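Penicillin binding protein 2X (PDB 5U47) probably forms peptide cross-links between glycan strands of septal peptidoglycan during cell division, as a transpeptidase thought to be inactivated by beta-lactams. Local coordinates at residues V299-A304 with V357-L362. The protein carries 1 engineered substitution. Residues are numbered along the deposited sequence; the frame is centred on the assembly and turned at random.
Sequences VMLLSA and VGMTML
Leu301 reaches from helix 297-308 to Met359 on helix 356-366, and the close contacts between the two segments all run through one methyl group, CD2. CB of Leu301 points at the other helix, and CG, anti to the backbone N (chi1 178°), is carried outward so that CD2 meets the root of the methionine: CD2 of Leu301 lies 3.3 Å from CB of Met359, tighter than a usual carbon-carbon contact. The same methyl is 3.4 Å from the backbone O of Met359, so it presses on main chain as well as side chain. A branched leucine suits this place because its fork presents a blunt apolar methyl to the flank of the helix. Met359, unbranched and flexible, bends at chi2 and chi3 and curls past that methyl, its SD 3.9 Å from Leu301 CD2. One turn on, CB of Leu362 stands 4.3 Å from CD2 of Leu301, a looser touch that flanks the methyl. The backbones stay 7.4 Å apart between CA of Leu301 and CA of Met359, and the side chains that meet are all apolar; Phe351 of helix 347-352 packs on Met359 and on Leu302.

The hydroxyl of Ser303 is held at two places. Its OG donates to Met300 O at 2.7 Å, from 27° out of the carbonyl plane, on the face that Ala304 N also uses, and it bonds Tyr378 OH. A small hydroxyl can fold back on its own helix in this way.

Ser295, just before helix 297-308, and Lys298, in its first turn, fit the SxxK pattern of penicillin-binding transpeptidases; Ser354 and Asn356 are consistent with SxN, Ser354 offering the lysine a second hydroxyl. The contact thus joins two helices of the transpeptidase domain beside its probable active site, with Met359 touching residues of that pattern.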
ATOM      1  N   VAL A 299      -7.655  -2.109 -21.752  1.00 28.38           N
ATOM      2  CA  VAL A 299      -7.564  -3.519 -21.371  1.00 28.24           C
ATOM      3  C   VAL A 299      -8.938  -3.906 -20.836  1.00 28.60           C
ATOM      4  O   VAL A 299      -9.502  -4.924 -21.253  1.00 28.69           O
ATOM      5  CB  VAL A 299      -6.458  -3.768 -20.314  1.00 26.95           C
ATOM      6  CG1 VAL A 299      -6.469  -5.197 -19.790  1.00 27.33           C
ATOM      7  CG2 VAL A 299      -5.075  -3.471 -20.890  1.00 27.04           C
ATOM      8  N   MET A 300      -9.469  -3.094 -19.919  1.00 27.53           N
ATOM      9  CA  MET A 300     -10.797  -3.342 -19.358  1.00 28.57           C
ATOM     10  C   MET A 300     -11.851  -3.291 -20.468  1.00 29.36           C
ATOM     11  O   MET A 300     -12.730  -4.152 -20.525  1.00 28.95           O
ATOM     12  CB  MET A 300     -11.159  -2.320 -18.279  1.00 29.27           C
ATOM     13  CG  MET A 300     -10.514  -2.474 -16.909  1.00 30.03           C
ATOM     14  SD  MET A 300      -8.715  -2.366 -16.786  1.00 32.61           S
ATOM     15  CE  MET A 300      -8.271  -4.069 -16.958  1.00 31.08           C
ATOM     16  N   LEU A 301     -11.747  -2.283 -21.342  1.00 29.20           N
ATOM     17  CA  LEU A 301     -12.692  -2.107 -22.453  1.00 30.44           C
ATOM     18  C   LEU A 301     -12.752  -3.317 -23.343  1.00 30.42           C
ATOM     19  O   LEU A 301     -13.827  -3.819 -23.631  1.00 32.58           O
ATOM     20  CB  LEU A 301     -12.321  -0.921 -23.333  1.00 32.51           C
ATOM     21  CG  LEU A 301     -13.299  -0.794 -24.531  1.00 35.15           C
ATOM     22  CD1 LEU A 301     -14.630  -0.220 -24.077  1.00 36.66           C
ATOM     23  CD2 LEU A 301     -12.724   0.042 -25.618  1.00 38.62           C
ATOM     24  N   LEU A 302     -11.587  -3.753 -23.810  1.00 30.89           N
ATOM     25  CA  LEU A 302     -11.480  -4.914 -24.666  1.00 31.09           C
ATOM     26  C   LEU A 302     -12.043  -6.162 -24.002  1.00 30.70           C
ATOM     27  O   LEU A 302     -12.747  -6.932 -24.658  1.00 31.45           O
ATOM     28  CB  LEU A 302     -10.025  -5.159 -25.063  1.00 31.82           C
ATOM     29  CG  LEU A 302      -9.764  -6.365 -25.971  1.00 32.79           C
ATOM     30  CD1 LEU A 302     -10.491  -6.219 -27.293  1.00 35.14           C
ATOM     31  CD2 LEU A 302      -8.279  -6.538 -26.216  1.00 33.26           C
ATOM     32  N   SER A 303     -11.745  -6.358 -22.713  1.00 29.47           N
ATOM     33  CA  SER A 303     -12.251  -7.543 -22.001  1.00 31.15           C
ATOM     34  C   SER A 303     -13.774  -7.541 -21.953  1.00 31.52           C
ATOM     35  O   SER A 303     -14.396  -8.597 -22.051  1.00 32.86           O
ATOM     36  CB  SER A 303     -11.696  -7.658 -20.578  1.00 30.44           C
ATOM     37  OG  SER A 303     -12.217  -6.668 -19.709  1.00 30.70           O
ATOM     38  N   ALA A 304     -14.351  -6.353 -21.780  1.00 30.58           N
ATOM     39  CA  ALA A 304     -15.805  -6.186 -21.726  1.00 32.31           C
ATOM     40  C   ALA A 304     -16.435  -6.467 -23.093  1.00 33.41           C
ATOM     41  O   ALA A 304     -17.467  -7.138 -23.191  1.00 33.33           O
ATOM     42  CB  ALA A 304     -16.163  -4.786 -21.255  1.00 31.99           C
ATOM     43  N   VAL A 357     -10.365   5.783 -31.573  1.00 39.38           N
ATOM     44  CA  VAL A 357     -11.543   5.652 -32.434  1.00 41.78           C
ATOM     45  C   VAL A 357     -12.075   4.221 -32.409  1.00 41.55           C
ATOM     46  O   VAL A 357     -13.277   3.996 -32.213  1.00 42.03           O
ATOM     47  CB  VAL A 357     -11.222   6.074 -33.886  1.00 43.68           C
ATOM     48  CG1 VAL A 357     -12.381   5.766 -34.814  1.00 46.54           C
ATOM     49  CG2 VAL A 357     -10.857   7.557 -33.953  1.00 43.18           C
ATOM     50  N   GLY A 358     -11.175   3.261 -32.599  1.00 40.43           N
ATOM     51  CA  GLY A 358     -11.542   1.852 -32.593  1.00 39.76           C
ATOM     52  C   GLY A 358     -12.152   1.446 -31.264  1.00 38.58           C
ATOM     53  O   GLY A 358     -13.144   0.717 -31.218  1.00 38.52           O
ATOM     54  N   MET A 359     -11.581   1.945 -30.178  1.00 37.70           N
ATOM     55  CA  MET A 359     -12.092   1.595 -28.849  1.00 38.33           C
ATOM     56  C   MET A 359     -13.432   2.289 -28.595  1.00 38.14           C
ATOM     57  O   MET A 359     -14.361   1.679 -28.084  1.00 38.98           O
ATOM     58  CB  MET A 359     -11.060   1.909 -27.768  1.00 37.25           C
ATOM     59  CG  MET A 359      -9.773   1.091 -27.846  1.00 37.34           C
ATOM     60  SD  MET A 359      -9.904  -0.685 -28.177  1.00 38.92           S
ATOM     61  CE  MET A 359      -9.864  -0.790 -29.953  1.00 39.79           C
ATOM     62  N   THR A 360     -13.544   3.548 -28.993  1.00 38.58           N
ATOM     63  CA  THR A 360     -14.812   4.255 -28.852  1.00 38.53           C
ATOM     64  C   THR A 360     -15.916   3.521 -29.639  1.00 39.59           C
ATOM     65  O   THR A 360     -17.028   3.387 -29.155  1.00 38.34           O
ATOM     66  CB  THR A 360     -14.680   5.699 -29.310  1.00 39.10           C
ATOM     67  OG1 THR A 360     -13.678   6.341 -28.517  1.00 38.19           O
ATOM     68  CG2 THR A 360     -16.014   6.439 -29.170  1.00 40.62           C
ATOM     69  N   MET A 361     -15.592   3.024 -30.831  1.00 40.18           N
ATOM     70  CA  MET A 361     -16.559   2.243 -31.608  1.00 42.82           C
ATOM     71  C   MET A 361     -17.012   0.992 -30.836  1.00 42.14           C
ATOM     72  O   MET A 361     -18.201   0.656 -30.841  1.00 42.33           O
ATOM     73  CB  MET A 361     -15.994   1.862 -32.985  1.00 44.82           C
ATOM     74  CG  MET A 361     -15.988   3.012 -33.975  1.00 46.89           C
ATOM     75  SD  MET A 361     -15.014   2.667 -35.457  1.00 49.50           S
ATOM     76  CE  MET A 361     -15.492   4.027 -36.521  1.00 53.17           C
ATOM     77  N   LEU A 362     -16.072   0.316 -30.166  1.00 40.89           N
ATOM     78  CA  LEU A 362     -16.408  -0.875 -29.370  1.00 40.17           C
ATOM     79  C   LEU A 362     -17.337  -0.504 -28.215  1.00 39.56           C
ATOM     80  O   LEU A 362     -18.281  -1.244 -27.911  1.00 38.83           O
ATOM     81  CB  LEU A 362     -15.147  -1.582 -28.842  1.00 39.53           C
ATOM     82  CG  LEU A 362     -14.283  -2.317 -29.877  1.00 40.25           C
ATOM     83  CD1 LEU A 362     -13.044  -2.926 -29.229  1.00 39.20           C
ATOM     84  CD2 LEU A 362     -15.102  -3.383 -30.601  1.00 42.27           C
TER